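Local coordinates for protein aminoglycoside-O-phosphotransferase VIII (Streptomyces rimosus, PDB 4H05) that transfers a phosphate group from ATP to the 3'-hydroxyl of aminoglycoside antibiotics, a modification that confers resistance to these drugs, at residues L123-L137 / R178-D190. Residues are numbered along the deposited sequence; the frame is centred on the assembly and turned at random.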
loop_
_atom_site.group_PDB
_atom_site.type_symbol
_atom_site.label_atom_id
_atom_site.label_comp_id
_atom_site.label_asym_id
_atom_site.label_seq_id
_atom_site.Cartn_x
_atom_site.Cartn_y
_atom_site.Cartn_z
ATOM N N LEU A 123 12.814 4.565 1.146
ATOM C CA LEU A 123 11.646 5.441 1.204
ATOM C C LEU A 123 11.892 6.431 2.371
ATOM O O LEU A 123 11.838 7.665 2.222
ATOM C CB LEU A 123 10.436 4.565 1.488
ATOM C CG LEU A 123 9.067 4.577 0.850
ATOM C CD1 LEU A 123 9.056 4.986 -0.627
ATOM C CD2 LEU A 123 8.428 3.194 1.138
ATOM N N HIS A 124 12.251 5.905 3.539
ATOM C CA HIS A 124 12.411 6.795 4.699
ATOM C C HIS A 124 13.644 7.610 4.672
ATOM O O HIS A 124 13.778 8.402 5.534
ATOM C CB HIS A 124 12.219 6.105 6.044
ATOM C CG HIS A 124 10.936 5.307 6.134
ATOM N ND1 HIS A 124 10.749 4.332 7.036
ATOM C CD2 HIS A 124 9.817 5.324 5.351
ATOM C CE1 HIS A 124 9.542 3.763 6.845
ATOM N NE2 HIS A 124 8.963 4.363 5.821
ATOM N N ALA A 125 14.520 7.451 3.658
ATOM C CA ALA A 125 15.724 8.292 3.509
ATOM C C ALA A 125 15.424 9.504 2.737
ATOM O O ALA A 125 16.244 10.369 2.691
ATOM C CB ALA A 125 16.843 7.565 2.798
ATOM N N LEU A 126 14.299 9.535 2.017
ATOM C CA LEU A 126 13.929 10.752 1.310
ATOM C C LEU A 126 13.777 11.877 2.324
ATOM O O LEU A 126 13.398 11.656 3.428
ATOM C CB LEU A 126 12.605 10.560 0.562
ATOM C CG LEU A 126 12.782 9.731 -0.663
ATOM C CD1 LEU A 126 11.471 9.159 -1.166
ATOM C CD2 LEU A 126 13.480 10.604 -1.683
ATOM N N ASP A 127 14.050 13.104 1.937
ATOM C CA ASP A 127 13.816 14.220 2.813
ATOM C C ASP A 127 12.307 14.569 2.647
ATOM O O ASP A 127 11.872 14.981 1.603
ATOM C CB ASP A 127 14.771 15.358 2.383
ATOM C CG ASP A 127 14.547 16.670 3.160
ATOM O OD1 ASP A 127 15.336 17.606 2.947
ATOM O OD2 ASP A 127 13.590 16.782 3.964
ATOM N N TRP A 128 11.493 14.348 3.664
ATOM C CA TRP A 128 10.059 14.652 3.564
ATOM C C TRP A 128 9.711 16.031 3.201
ATOM O O TRP A 128 8.620 16.242 2.668
ATOM C CB TRP A 128 9.303 14.300 4.813
ATOM C CG TRP A 128 9.734 15.027 6.050
ATOM C CD1 TRP A 128 10.702 14.620 6.994
ATOM C CD2 TRP A 128 9.271 16.326 6.497
ATOM N NE1 TRP A 128 10.809 15.530 8.005
ATOM C CE2 TRP A 128 9.964 16.583 7.784
ATOM C CE3 TRP A 128 8.342 17.258 6.022
ATOM C CZ2 TRP A 128 9.781 17.754 8.488
ATOM C CZ3 TRP A 128 8.109 18.421 6.799
ATOM C CH2 TRP A 128 8.830 18.668 7.991
ATOM N N GLU A 129 10.610 17.001 3.420
ATOM C CA GLU A 129 10.335 18.375 2.969
ATOM C C GLU A 129 10.368 18.514 1.473
ATOM O O GLU A 129 9.910 19.535 0.981
ATOM C CB GLU A 129 11.280 19.436 3.598
ATOM C CG GLU A 129 11.510 19.312 5.124
ATOM C CD GLU A 129 12.170 20.537 5.749
ATOM O OE1 GLU A 129 12.725 21.396 4.986
ATOM O OE2 GLU A 129 12.135 20.671 7.006
ATOM N N ARG A 130 10.909 17.548 0.734
ATOM C CA ARG A 130 10.766 17.561 -0.711
ATOM C C ARG A 130 9.425 16.963 -1.142
ATOM O O ARG A 130 9.021 17.122 -2.273
ATOM C CB ARG A 130 11.858 16.784 -1.457
ATOM C CG ARG A 130 13.324 17.023 -1.077
ATOM C CD ARG A 130 13.569 18.409 -0.482
ATOM N NE ARG A 130 14.667 19.036 -1.197
ATOM C CZ ARG A 130 15.942 18.721 -1.043
ATOM N NH1 ARG A 130 16.329 17.799 -0.145
ATOM N NH2 ARG A 130 16.824 19.354 -1.788
ATOM N N CYS A 131 8.706 16.304 -0.253
ATOM C CA CYS A 131 7.644 15.426 -0.712
ATOM C C CYS A 131 6.405 16.260 -0.851
ATOM O O CYS A 131 6.031 16.926 0.069
ATOM C CB CYS A 131 7.393 14.320 0.312
ATOM S SG CYS A 131 6.045 13.247 -0.226
ATOM N N PRO A 132 5.740 16.220 -2.001
ATOM C CA PRO A 132 4.508 17.033 -2.008
ATOM C C PRO A 132 3.308 16.472 -1.254
ATOM O O PRO A 132 2.283 17.115 -1.194
ATOM C CB PRO A 132 4.125 17.150 -3.503
ATOM C CG PRO A 132 5.229 16.518 -4.268
ATOM C CD PRO A 132 6.205 15.844 -3.333
ATOM N N PHE A 133 3.371 15.255 -0.763
ATOM C CA PHE A 133 2.107 14.627 -0.412
ATOM C C PHE A 133 2.133 14.548 1.070
ATOM O O PHE A 133 3.144 14.229 1.604
ATOM C CB PHE A 133 1.976 13.260 -1.066
ATOM C CG PHE A 133 2.170 13.303 -2.546
ATOM C CD1 PHE A 133 1.216 13.900 -3.359
ATOM C CD2 PHE A 133 3.348 12.845 -3.107
ATOM C CE1 PHE A 133 1.422 14.004 -4.697
ATOM C CE2 PHE A 133 3.593 12.981 -4.439
ATOM C CZ PHE A 133 2.636 13.555 -5.244
ATOM N N ASP A 134 0.997 14.767 1.702
ATOM C CA ASP A 134 0.870 14.763 3.134
ATOM C C ASP A 134 -0.061 13.582 3.488
ATOM O O ASP A 134 -1.211 13.567 3.089
ATOM C CB ASP A 134 0.128 16.096 3.529
ATOM C CG ASP A 134 0.154 16.394 5.000
ATOM O OD1 ASP A 134 0.709 15.634 5.809
ATOM O OD2 ASP A 134 -0.406 17.436 5.367
ATOM N N ARG A 135 0.402 12.621 4.288
ATOM C CA ARG A 135 -0.474 11.672 4.912
ATOM C C ARG A 135 -0.290 11.621 6.448
ATOM O O ARG A 135 -0.318 10.528 7.093
ATOM C CB ARG A 135 -0.227 10.284 4.297
ATOM C CG ARG A 135 -1.475 9.385 4.387
ATOM C CD ARG A 135 -1.115 8.013 4.990
ATOM N NE ARG A 135 -2.346 7.225 5.121
ATOM C CZ ARG A 135 -2.484 6.117 5.841
ATOM N NH1 ARG A 135 -1.477 5.587 6.508
ATOM N NH2 ARG A 135 -3.666 5.547 5.914
ATOM N N SER A 136 -0.079 12.787 7.058
ATOM C CA SER A 136 0.175 12.843 8.487
ATOM C C SER A 136 -1.102 12.690 9.280
ATOM O O SER A 136 -2.183 12.591 8.700
ATOM C CB SER A 136 0.854 14.154 8.863
ATOM O OG SER A 136 0.064 15.211 8.461
ATOM N N LEU A 137 -0.975 12.649 10.609
ATOM C CA LEU A 137 -2.158 12.528 11.508
ATOM C C LEU A 137 -3.170 13.647 11.343
ATOM O O LEU A 137 -4.414 13.384 11.530
ATOM C CB LEU A 137 -1.732 12.507 12.954
ATOM C CG LEU A 137 -0.862 11.302 13.354
ATOM C CD1 LEU A 137 -0.166 11.586 14.674
ATOM C CD2 LEU A 137 -1.697 10.035 13.410
ATOM N N ARG A 178 -3.711 8.559 20.266
ATOM C CA ARG A 178 -2.850 9.188 19.231
ATOM C C ARG A 178 -1.486 9.567 19.776
ATOM O O ARG A 178 -1.373 10.044 20.863
ATOM C CB ARG A 178 -3.510 10.340 18.432
ATOM C CG ARG A 178 -3.074 11.754 18.682
ATOM C CD ARG A 178 -4.040 12.711 17.940
ATOM N NE ARG A 178 -3.381 13.541 16.937
ATOM C CZ ARG A 178 -3.982 14.272 15.994
ATOM N NH1 ARG A 178 -5.308 14.331 15.850
ATOM N NH2 ARG A 178 -3.228 14.986 15.169
ATOM N N PRO A 179 -0.422 9.309 19.010
ATOM C CA PRO A 179 0.899 9.697 19.513
ATOM C C PRO A 179 1.080 11.196 19.796
ATOM O O PRO A 179 0.422 12.044 19.179
ATOM C CB PRO A 179 1.832 9.225 18.405
ATOM C CG PRO A 179 1.103 8.077 17.808
ATOM C CD PRO A 179 -0.311 8.547 17.763
ATOM N N ALA A 180 1.927 11.466 20.786
ATOM C CA ALA A 180 2.468 12.801 21.090
ATOM C C ALA A 180 3.210 13.503 19.921
ATOM O O ALA A 180 3.110 14.705 19.742
ATOM C CB ALA A 180 3.431 12.666 22.282
ATOM N N ASP A 181 3.977 12.739 19.146
ATOM C CA ASP A 181 4.870 13.304 18.121
ATOM C C ASP A 181 4.766 12.411 16.859
ATOM O O ASP A 181 4.331 11.273 16.954
ATOM C CB ASP A 181 6.287 13.249 18.650
ATOM C CG ASP A 181 6.740 11.824 18.866
ATOM O OD1 ASP A 181 6.301 11.264 19.908
ATOM O OD2 ASP A 181 7.442 11.244 17.965
ATOM N N GLU A 182 5.096 12.952 15.690
ATOM C CA GLU A 182 5.199 12.187 14.449
ATOM C C GLU A 182 6.649 12.288 14.095
ATOM O O GLU A 182 7.128 13.387 13.901
ATOM C CB GLU A 182 4.367 12.797 13.309
ATOM C CG GLU A 182 2.894 12.547 13.390
ATOM C CD GLU A 182 2.161 13.371 12.392
ATOM O OE1 GLU A 182 1.605 12.762 11.447
ATOM O OE2 GLU A 182 2.155 14.611 12.546
ATOM N N ASP A 183 7.349 11.163 14.014
ATOM C CA ASP A 183 8.710 11.162 13.516
ATOM C C ASP A 183 8.631 11.056 11.940
ATOM O O ASP A 183 8.563 9.980 11.366
ATOM C CB ASP A 183 9.390 9.987 14.184
ATOM C CG ASP A 183 10.748 9.704 13.612
ATOM O OD1 ASP A 183 11.289 10.591 12.982
ATOM O OD2 ASP A 183 11.268 8.604 13.813
ATOM N N LEU A 184 8.603 12.177 11.240
ATOM C CA LEU A 184 8.189 12.165 9.855
ATOM C C LEU A 184 9.214 11.536 8.946
ATOM O O LEU A 184 10.398 11.784 9.072
ATOM C CB LEU A 184 7.939 13.592 9.355
ATOM C CG LEU A 184 6.730 14.338 9.893
ATOM C CD1 LEU A 184 6.707 15.817 9.487
ATOM C CD2 LEU A 184 5.426 13.642 9.601
ATOM N N ALA A 185 8.722 10.782 7.977
ATOM C CA ALA A 185 9.470 10.345 6.806
ATOM C C ALA A 185 8.470 10.227 5.633
ATOM O O ALA A 185 7.254 10.258 5.801
ATOM C CB ALA A 185 10.108 8.985 7.070
ATOM N N VAL A 186 8.985 10.081 4.429
ATOM C CA VAL A 186 8.118 9.749 3.293
ATOM C C VAL A 186 7.752 8.319 3.365
ATOM O O VAL A 186 8.653 7.429 3.171
ATOM C CB VAL A 186 8.792 10.040 1.950
ATOM C CG1 VAL A 186 7.863 9.601 0.751
ATOM C CG2 VAL A 186 9.195 11.525 1.908
ATOM N N CYS A 187 6.444 8.103 3.641
ATOM C CA CYS A 187 5.827 6.770 3.809
ATOM C C CYS A 187 5.009 6.293 2.599
ATOM O O CYS A 187 4.495 7.117 1.825
ATOM C CB CYS A 187 4.992 6.738 5.082
ATOM S SG CYS A 187 5.988 6.905 6.624
ATOM N N HIS A 188 5.000 4.970 2.368
ATOM C CA HIS A 188 4.087 4.377 1.438
ATOM C C HIS A 188 2.660 4.415 1.965
ATOM O O HIS A 188 1.741 4.800 1.288
ATOM C CB HIS A 188 4.511 2.969 1.281
ATOM C CG HIS A 188 3.670 2.190 0.289
ATOM N ND1 HIS A 188 2.542 1.515 0.645
ATOM C CD2 HIS A 188 3.840 1.992 -1.036
ATOM C CE1 HIS A 188 2.058 0.938 -0.387
ATOM N NE2 HIS A 188 2.835 1.217 -1.441
ATOM N N GLY A 189 2.472 3.918 3.176
ATOM C CA GLY A 189 1.209 4.000 3.900
ATOM C C GLY A 189 0.286 2.809 3.822
ATOM O O GLY A 189 -0.754 2.772 4.529
ATOM N N ASP A 190 0.598 1.893 2.906
ATOM C CA ASP A 190 0.041 0.540 2.939
ATOM C C ASP A 190 1.143 -0.478 2.555
ATOM O O ASP A 190 0.994 -1.281 1.609
ATOM C CB ASP A 190 -1.194 0.439 2.060
ATOM C CG ASP A 190 -1.942 -0.871 2.253
ATOM O OD1 ASP A 190 -2.784 -1.137 1.450
ATOM O OD2 ASP A 190 -1.647 -1.651 3.168
HETATM O O HOH W 1 11.634 9.901 4.451
HETATM O O HOH W 2 -0.253 3.197 7.261
#
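Val186, on the short strand 184-187, is packed into the loop 125-136, and the contact sets the strand that leads into the catalytic loop of a kinase-like phosphotransferase fold against the chain following helix 109-124. That loop begins with His188-Gly189-Asp190, the family's HGDxxxxN motif, whose aspartate is the predicted proton acceptor. Apolar packing starts at Val186 CG2, which lies 3.7 Å from Cys131 CB and also meets Trp128 CA and Leu126 CB. Two residues earlier in the strand, Leu184 lies across the indole: its CD1 makes a CH-pi contact 3.6 Å from the centroid of the Trp128 six-membered ring, only 7° off the normal. Trp128 CG sits between its own backbone N and carbonyl carbon (chi1 61°), which turns one face to Leu184 and leaves the opposite one to Glu129 CG.

Polar contacts gather round the Val186 backbone. Water 1 accepts from Val186 N at 2.7 Å and donates to both Leu123 O and Leu126 O, tying the strand to the chain of Leu123-Leu126. The His124 ring meets Val186 O edge-on and in plane, with CD2 3.2 Å from that oxygen; Tyr250 and Asp222 bind its two nitrogens, and Asp222 also accepts from His188 N.

Charged side chains mark the ends. Ser136 occupies the N-cap position of helix 137-150, and Leu137 N donates to Glu182 OE1 at 2.7 Å, nearly straight at 171° although above the carboxylate plane; the helix start would probably favour that negative charge. Leu137 CD1 rests against Glu182 CG at 3.5 Å as the two side chains run past each other in opposite directions. Within the catalytic loop, Gly189 O lies over one face of the Arg135 guanidinium, and water 2 donates to this oxygen at 2.8 Å while accepting a weak bond from Arg135 NH1.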